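Local coordinates for protein phytase (Citrobacter braakii, PDB 3ZHC) that belongs to branch 2 of the histidine phosphatase superfamily and forms a two-chain assembly in this crystal, at residues T187-L192 with K208-E213; G333-N338 with L398-C403. The protein carries 2 engineered substitutions. One frame throughout, in Å; residues are numbered along the deposited sequence. Where two conformers were deposited one is given.

Reading from the N terminus, contact 1 comes first. It closes the loop that follows helix 182-192 and holds the start of helix 211-214 against that helix, in a largely helical part of the fold. The chain then runs through helices 231-247, 260-280 and 282-301 and returns to the main sheet with strand 318-323. Contact 2 closes a longer excursion: strands 353-361 and 366-375 lie between the end of helix 325-335 and the turn after strand 394-398. The two contacts are in series and neither nest nor cross. Their centres are about 35 Å apart and they do not touch, yet both reach the second subunit.

Contact 1 of 2, residues T187-L192 with K208-E213; sequences TLENVL and KCTLPE. With FMT (formic acid), chain P.
E189 and K208 form a salt bridge where the last turns of helix 182-192 meet the start of the short helix 211-214, in a helical part of the histidine phosphatase fold. T210 holds the N-cap position of the second helix.

The polar contacts centre on the E189 carboxylate. Its CG lies anti to the carbonyl carbon (chi1 -72°), and the chain beyond is extended, which carries the carboxylate across to the loop. E189 OE1 meets K208 NZ at 2.7 Å. R186 makes a second salt bridge to the same oxygen. OE2 accepts the backbone N-H of L211, with L211 N 2.9 Å from E189 OE2. That bond is nearly straight (171°), but L211 N lies above the carboxylate plane, 49° out of it. The two positive side chains and the start of the helix probably keep E189 ionised.

K208 bends at chi2 and chi3, and its chain runs past E189 in the opposite direction. The bend also sets K208 NZ 2.6 Å from O2 of a formic acid molecule, which S195 holds as well. A weak bond from K208 NZ to C209 O, at 3.3 Å, adds a further partner. C209 is tied to C200 by a disulfide, and the backbone of K208 is hydrogen-bonded to the second subunit.

The apolar part is built on L211. L211 CD1 lies 3.8 Å from L188 CD2, and the two side chains cross at about a right angle. L192, one turn along the helix, brings its CD1 to 3.9 Å from L211 CD1. F242 and L238 of helix 231-247 pack on L188 and L192, respectively. Back at the carboxylate, the ring atom P212 CD rests 3.7 Å from E189 OE2.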
ATOM      1  N   THR B 187      13.967  -9.333   4.234  1.00 15.12           N
ATOM      2  CA  THR B 187      14.736  -8.228   3.621  1.00 15.08           C
ATOM      3  C   THR B 187      15.655  -7.576   4.661  1.00 14.98           C
ATOM      4  O   THR B 187      16.843  -7.348   4.383  1.00 14.98           O
ATOM      5  CB  THR B 187      13.816  -7.175   2.949  1.00 15.11           C
ATOM      6  OG1 THR B 187      12.981  -7.824   1.986  1.00 14.90           O
ATOM      7  CG2 THR B 187      14.640  -6.085   2.232  1.00 15.09           C
ATOM      8  N   LEU B 188      15.116  -7.285   5.848  1.00 14.85           N
ATOM      9  CA  LEU B 188      15.935  -6.717   6.943  1.00 14.72           C
ATOM     10  C   LEU B 188      17.113  -7.659   7.287  1.00 14.66           C
ATOM     11  O   LEU B 188      18.246  -7.212   7.411  1.00 14.54           O
ATOM     12  CB  LEU B 188      15.092  -6.415   8.195  1.00 14.72           C
ATOM     13  CG  LEU B 188      15.844  -5.888   9.436  1.00 14.58           C
ATOM     14  CD1 LEU B 188      16.643  -4.622   9.078  1.00 14.87           C
ATOM     15  CD2 LEU B 188      14.893  -5.620  10.557  1.00 14.58           C
ATOM     16  N   GLU B 189      16.811  -8.947   7.428  1.00 14.58           N
ATOM     17  CA  GLU B 189      17.827  -9.997   7.680  1.00 14.55           C
ATOM     18  C   GLU B 189      18.920 -10.041   6.607  1.00 14.47           C
ATOM     19  O   GLU B 189      20.090 -10.175   6.941  1.00 14.38           O
ATOM     20  CB  GLU B 189      17.155 -11.347   7.804  1.00 14.58           C
ATOM     21  CG  GLU B 189      16.366 -11.507   9.128  1.00 14.55           C
ATOM     22  CD  GLU B 189      15.297 -12.585   9.069  1.00 14.86           C
ATOM     23  OE1 GLU B 189      15.304 -13.410   8.118  1.00 14.98           O
ATOM     24  OE2 GLU B 189      14.431 -12.613   9.974  1.00 14.98           O
ATOM     25  N   ASN B 190      18.518  -9.925   5.327  1.00 14.49           N
ATOM     26  CA  ASN B 190      19.476  -9.877   4.210  0.50 14.49           C
ATOM     27  C   ASN B 190      20.356  -8.629   4.280  1.00 14.43           C
ATOM     28  O   ASN B 190      21.561  -8.700   4.042  1.00 14.40           O
ATOM     29  CB  ASN B 190      18.751  -9.930   2.859  0.50 14.53           C
ATOM     30  CG  ASN B 190      19.713  -9.984   1.676  0.50 14.69           C
ATOM     31  OD1 ASN B 190      20.446 -10.950   1.501  0.50 14.64           O
ATOM     32  ND2 ASN B 190      19.704  -8.929   0.856  0.50 15.63           N
ATOM     33  N   VAL B 191      19.740  -7.487   4.614  1.00 14.39           N
ATOM     34  CA  VAL B 191      20.476  -6.196   4.725  1.00 14.39           C
ATOM     35  C   VAL B 191      21.511  -6.240   5.886  1.00 14.37           C
ATOM     36  O   VAL B 191      22.631  -5.755   5.747  1.00 14.35           O
ATOM     37  CB  VAL B 191      19.490  -5.006   4.843  1.00 14.36           C
ATOM     38  CG1 VAL B 191      20.201  -3.711   5.148  1.00 14.37           C
ATOM     39  CG2 VAL B 191      18.672  -4.876   3.523  1.00 14.47           C
ATOM     40  N   LEU B 192      21.117  -6.830   7.006  1.00 14.34           N
ATOM     41  CA  LEU B 192      21.997  -7.011   8.150  1.00 14.48           C
ATOM     42  C   LEU B 192      23.011  -8.157   7.987  1.00 14.81           C
ATOM     43  O   LEU B 192      23.955  -8.238   8.756  1.00 14.49           O
ATOM     44  CB  LEU B 192      21.166  -7.331   9.406  1.00 14.37           C
ATOM     45  CG  LEU B 192      20.211  -6.311  10.002  1.00 13.82           C
ATOM     46  CD1 LEU B 192      19.310  -6.997  11.003  1.00 12.91           C
ATOM     47  CD2 LEU B 192      20.979  -5.186  10.645  1.00 13.31           C
ATOM     48  N   LYS B 208      15.872 -20.943   7.763  1.00 33.60           N
ATOM     49  CA  LYS B 208      16.745 -19.819   8.146  1.00 32.82           C
ATOM     50  C   LYS B 208      16.763 -19.505   9.625  1.00 31.90           C
ATOM     51  O   LYS B 208      15.802 -19.786  10.347  1.00 31.88           O
ATOM     52  CB  LYS B 208      16.268 -18.525   7.437  1.00 32.91           C
ATOM     53  CG  LYS B 208      17.056 -18.114   6.227  1.00 33.34           C
ATOM     54  CD  LYS B 208      17.898 -16.880   6.497  1.00 33.64           C
ATOM     55  CE  LYS B 208      17.014 -15.631   6.481  1.00 33.51           C
ATOM     56  NZ  LYS B 208      17.624 -14.554   7.231  1.00 33.83           N
ATOM     57  N   CYS B 209      17.871 -18.910  10.064  1.00 30.75           N
ATOM     58  CA  CYS B 209      17.921 -18.232  11.341  1.00 29.96           C
ATOM     59  C   CYS B 209      17.141 -16.915  11.079  1.00 28.71           C
ATOM     60  O   CYS B 209      17.471 -16.194  10.143  1.00 28.32           O
ATOM     61  CB  CYS B 209      19.350 -17.950  11.769  1.00 30.01           C
ATOM     62  SG  CYS B 209      19.491 -17.103  13.346  1.00 31.53           S
ATOM     63  N   THR B 210      16.116 -16.624  11.884  1.00 27.49           N
ATOM     64  CA  THR B 210      15.280 -15.408  11.685  1.00 26.67           C
ATOM     65  C   THR B 210      15.204 -14.524  12.935  1.00 25.87           C
ATOM     66  O   THR B 210      15.392 -14.993  14.059  1.00 25.66           O
ATOM     67  CB  THR B 210      13.845 -15.765  11.216  1.00 26.63           C
ATOM     68  OG1 THR B 210      13.172 -16.495  12.237  1.00 26.52           O
ATOM     69  CG2 THR B 210      13.874 -16.582   9.922  1.00 26.47           C
ATOM     70  N   LEU B 211      14.939 -13.236  12.713  1.00 25.03           N
ATOM     71  CA  LEU B 211      14.845 -12.243  13.810  1.00 24.41           C
ATOM     72  C   LEU B 211      13.667 -12.481  14.747  1.00 23.97           C
ATOM     73  O   LEU B 211      13.849 -12.422  15.962  1.00 23.74           O
ATOM     74  CB  LEU B 211      14.812 -10.779  13.275  1.00 24.33           C
ATOM     75  CG  LEU B 211      16.160 -10.065  13.208  1.00 24.13           C
ATOM     76  CD1 LEU B 211      16.092  -8.787  12.368  1.00 23.44           C
ATOM     77  CD2 LEU B 211      16.633  -9.762  14.624  1.00 23.62           C
ATOM     78  N   PRO B 212      12.455 -12.741  14.190  1.00 23.58           N
ATOM     79  CA  PRO B 212      11.315 -12.993  15.074  1.00 23.51           C
ATOM     80  C   PRO B 212      11.483 -14.251  15.961  1.00 23.40           C
ATOM     81  O   PRO B 212      11.064 -14.238  17.095  1.00 23.42           O
ATOM     82  CB  PRO B 212      10.130 -13.137  14.092  1.00 23.46           C
ATOM     83  CG  PRO B 212      10.589 -12.505  12.851  1.00 23.48           C
ATOM     84  CD  PRO B 212      12.039 -12.768  12.777  1.00 23.52           C
ATOM     85  N   GLU B 213      12.108 -15.301  15.424  1.00 23.38           N
ATOM     86  CA  GLU B 213      12.364 -16.541  16.182  1.00 23.40           C
ATOM     87  C   GLU B 213      13.467 -16.307  17.230  1.00 22.89           C
ATOM     88  O   GLU B 213      13.369 -16.804  18.341  1.00 22.91           O
ATOM     89  CB  GLU B 213      12.723 -17.709  15.226  1.00 23.64           C
ATOM     90  CG  GLU B 213      12.600 -19.152  15.853  1.00 24.96           C
ATOM     91  CD  GLU B 213      11.123 -19.671  16.026  1.00 26.70           C
ATOM     92  OE1 GLU B 213      10.168 -19.052  15.486  1.00 27.38           O
ATOM     93  OE2 GLU B 213      10.941 -20.719  16.712  1.00 28.26           O
TER
HETATM   94  C   FMT P1414      20.604 -13.172   6.290  1.00 24.47           C
HETATM   95  O1  FMT P1414      20.017 -13.146   5.242  1.00 24.70           O
HETATM   96  O2  FMT P1414      20.071 -13.638   7.289  1.00 24.41           O

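Contact 2 of 2, residues G333-N338 with L398-C403; sequences GALDLN and LKLIAC. Unlike the reference sequence in segment 333-338: N338 (reference Lys).
L337 and L400 both turn CG anti to the carbonyl carbon (chi1 -85° and -88°), and this brings their branches together although neither CB points straight at the other segment. The side chains cross obliquely. L337 CD1 and L400 CD2 are modelled 3.3 Å apart. This is tighter than normal carbon packing, and L337 has an unusual chi2 of 21°, so the exact methyl positions are doubtful.

L400 CD2 also lies 3.8 Å from L335 CB, at the end of helix 325-335. L398 CD1 approaches L337 CG at 4.3 Å. F417 and L420 of helix 414-424 pack on L400, while V371 of strand 366-375 touches both L398 and L400. The contact thus joins the C-terminal part of helix 325-335 to the loop that follows strand 394-398, through a buried cluster of leucines.

D336 leaves the helix with positive phi, and the chain then runs alongside 398-403. No direct hydrogen bond links the two backbones. Water 1 gives a proton to L335 O at 3.3 Å and accepts from A402 N at 2.9 Å. Water 2 does the same between D336 O, at 2.7 Å, and I401 N, at 3.2 Å. I401 and A402 are the central residues of the type I turn from L400 to C403. C403, the last residue of the turn, forms a disulfide with C412. Q61 of the second subunit accepts a bond from K399 N.

Across the contact, then, leucine packing does the direct touching, and bound water satisfies backbone groups that do not pair as in a sheet.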
ATOM      1  N   GLY B 333      -3.831   8.578  13.910  1.00 11.40           N
ATOM      2  CA  GLY B 333      -4.752   7.573  14.459  1.00 11.70           C
ATOM      3  C   GLY B 333      -6.024   8.143  15.087  1.00 11.92           C
ATOM      4  O   GLY B 333      -7.081   7.581  14.925  1.00 11.76           O
ATOM      5  N   ALA B 334      -5.887   9.264  15.810  1.00 12.31           N
ATOM      6  CA  ALA B 334      -7.021   9.939  16.473  1.00 12.64           C
ATOM      7  C   ALA B 334      -8.007  10.523  15.452  1.00 12.97           C
ATOM      8  O   ALA B 334      -9.209  10.352  15.591  1.00 13.00           O
ATOM      9  CB  ALA B 334      -6.525  11.025  17.409  1.00 12.43           C
ATOM     10  N   LEU B 335      -7.472  11.204  14.436  1.00 13.48           N
ATOM     11  CA  LEU B 335      -8.280  11.809  13.349  1.00 13.93           C
ATOM     12  C   LEU B 335      -8.655  10.816  12.225  1.00 14.44           C
ATOM     13  O   LEU B 335      -9.391  11.166  11.320  1.00 14.62           O
ATOM     14  CB  LEU B 335      -7.542  13.022  12.749  1.00 13.83           C
ATOM     15  CG  LEU B 335      -7.343  14.241  13.642  1.00 13.60           C
ATOM     16  CD1 LEU B 335      -6.436  15.225  12.967  1.00 13.77           C
ATOM     17  CD2 LEU B 335      -8.672  14.908  13.972  1.00 13.80           C
ATOM     18  N   ASP B 336      -8.144   9.591  12.309  1.00 15.23           N
ATOM     19  CA  ASP B 336      -8.362   8.535  11.323  1.00 15.84           C
ATOM     20  C   ASP B 336      -7.831   8.942   9.904  1.00 15.99           C
ATOM     21  O   ASP B 336      -8.489   8.704   8.862  1.00 16.34           O
ATOM     22  CB  ASP B 336      -9.857   8.081  11.302  1.00 16.09           C
ATOM     23  CG  ASP B 336     -10.038   6.614  10.793  1.00 17.36           C
ATOM     24  OD1 ASP B 336      -9.033   5.928  10.488  1.00 19.22           O
ATOM     25  OD2 ASP B 336     -11.194   6.147  10.701  1.00 19.86           O
ATOM     26  N   LEU B 337      -6.638   9.546   9.899  1.00 15.95           N
ATOM     27  CA  LEU B 337      -5.945   9.954   8.687  1.00 15.98           C
ATOM     28  C   LEU B 337      -5.047   8.834   8.258  1.00 16.10           C
ATOM     29  O   LEU B 337      -4.181   8.393   9.040  1.00 16.24           O
ATOM     30  CB  LEU B 337      -5.099  11.221   8.929  1.00 15.91           C
ATOM     31  CG  LEU B 337      -5.742  12.613   8.817  1.00 15.85           C
ATOM     32  CD1 LEU B 337      -7.258  12.606   8.954  1.00 15.94           C
ATOM     33  CD2 LEU B 337      -5.098  13.560   9.827  1.00 15.60           C
ATOM     34  N   ASN B 338      -5.244   8.364   7.019  1.00 16.05           N
ATOM     35  CA  ASN B 338      -4.439   7.312   6.429  1.00 16.13           C
ATOM     36  C   ASN B 338      -3.742   7.871   5.209  1.00 15.71           C
ATOM     37  O   ASN B 338      -4.350   8.628   4.437  1.00 15.80           O
ATOM     38  CB  ASN B 338      -5.304   6.121   6.053  1.00 16.34           C
ATOM     39  CG  ASN B 338      -6.033   5.535   7.247  1.00 17.57           C
ATOM     40  OD1 ASN B 338      -5.415   4.897   8.129  1.00 19.34           O
ATOM     41  ND2 ASN B 338      -7.369   5.738   7.294  1.00 18.77           N
ATOM     42  N   LEU B 398      -4.868  15.154   2.531  1.00 28.09           N
ATOM     43  CA  LEU B 398      -5.467  14.247   3.515  1.00 28.26           C
ATOM     44  C   LEU B 398      -6.986  14.476   3.575  1.00 28.68           C
ATOM     45  O   LEU B 398      -7.469  15.619   3.371  1.00 28.47           O
ATOM     46  CB  LEU B 398      -4.825  14.418   4.890  1.00 28.15           C
ATOM     47  CG  LEU B 398      -3.294  14.249   4.923  1.00 27.73           C
ATOM     48  CD1 LEU B 398      -2.810  14.420   6.312  1.00 27.48           C
ATOM     49  CD2 LEU B 398      -2.838  12.885   4.367  1.00 27.04           C
ATOM     50  N   LYS B 399      -7.719  13.386   3.859  1.00 29.08           N
ATOM     51  CA  LYS B 399      -9.179  13.394   3.897  0.50 29.34           C
ATOM     52  C   LYS B 399      -9.708  13.085   5.312  1.00 29.56           C
ATOM     53  O   LYS B 399      -9.473  11.981   5.849  1.00 29.45           O
ATOM     54  CB  LYS B 399      -9.737  12.375   2.898  0.50 29.35           C
ATOM     55  CG  LYS B 399      -9.153  12.466   1.457  0.50 29.48           C
ATOM     56  CD  LYS B 399      -9.346  13.833   0.812  0.50 29.57           C
ATOM     57  CE  LYS B 399      -8.714  13.873  -0.595  0.50 29.74           C
ATOM     58  NZ  LYS B 399      -8.859  15.210  -1.262  0.50 29.83           N
ATOM     59  N   LEU B 400     -10.414  14.061   5.908  1.00 30.12           N
ATOM     60  CA  LEU B 400     -11.074  13.900   7.200  1.00 30.73           C
ATOM     61  C   LEU B 400     -12.497  13.480   6.850  1.00 31.33           C
ATOM     62  O   LEU B 400     -13.401  14.316   6.776  1.00 31.43           O
ATOM     63  CB  LEU B 400     -11.054  15.192   8.038  1.00 30.72           C
ATOM     64  CG  LEU B 400      -9.865  15.453   8.934  1.00 30.61           C
ATOM     65  CD1 LEU B 400      -9.941  16.857   9.505  1.00 30.32           C
ATOM     66  CD2 LEU B 400      -9.823  14.419  10.049  1.00 30.45           C
ATOM     67  N   ILE B 401     -12.677  12.174   6.641  1.00 32.07           N
ATOM     68  CA  ILE B 401     -13.964  11.585   6.193  1.00 32.67           C
ATOM     69  C   ILE B 401     -15.117  11.726   7.225  1.00 33.15           C
ATOM     70  O   ILE B 401     -16.276  11.939   6.840  1.00 33.24           O
ATOM     71  CB  ILE B 401     -13.787  10.087   5.820  1.00 32.72           C
ATOM     72  CG1 ILE B 401     -12.811   9.922   4.645  1.00 32.83           C
ATOM     73  CG2 ILE B 401     -15.121   9.449   5.450  1.00 33.01           C
ATOM     74  CD1 ILE B 401     -12.435   8.494   4.395  1.00 33.18           C
ATOM     75  N   ALA B 402     -14.785  11.611   8.517  1.00 33.72           N
ATOM     76  CA  ALA B 402     -15.778  11.693   9.620  1.00 34.13           C
ATOM     77  C   ALA B 402     -16.541  13.036   9.742  1.00 34.56           C
ATOM     78  O   ALA B 402     -17.585  13.081  10.412  1.00 34.65           O
ATOM     79  CB  ALA B 402     -15.104  11.365  10.959  1.00 34.21           C
ATOM     80  N   CYS B 403     -16.022  14.115   9.116  1.00 34.99           N
ATOM     81  CA  CYS B 403     -16.686  15.442   9.133  1.00 35.30           C
ATOM     82  C   CYS B 403     -18.093  15.390   8.568  1.00 35.78           C
ATOM     83  O   CYS B 403     -18.339  14.712   7.570  1.00 35.85           O
ATOM     84  CB  CYS B 403     -15.876  16.487   8.344  1.00 35.17           C
ATOM     85  SG  CYS B 403     -14.434  17.103   9.178  1.00 34.79           S
TER
HETATM   86  O   HOH W   1     -12.203  10.977   9.626  1.00 20.66           O
HETATM   87  O   HOH W   2     -10.647   9.888   7.708  1.00 45.70           O
HETATM   88  O   HOH W   3      -7.270   9.986   5.232  1.00 25.88           O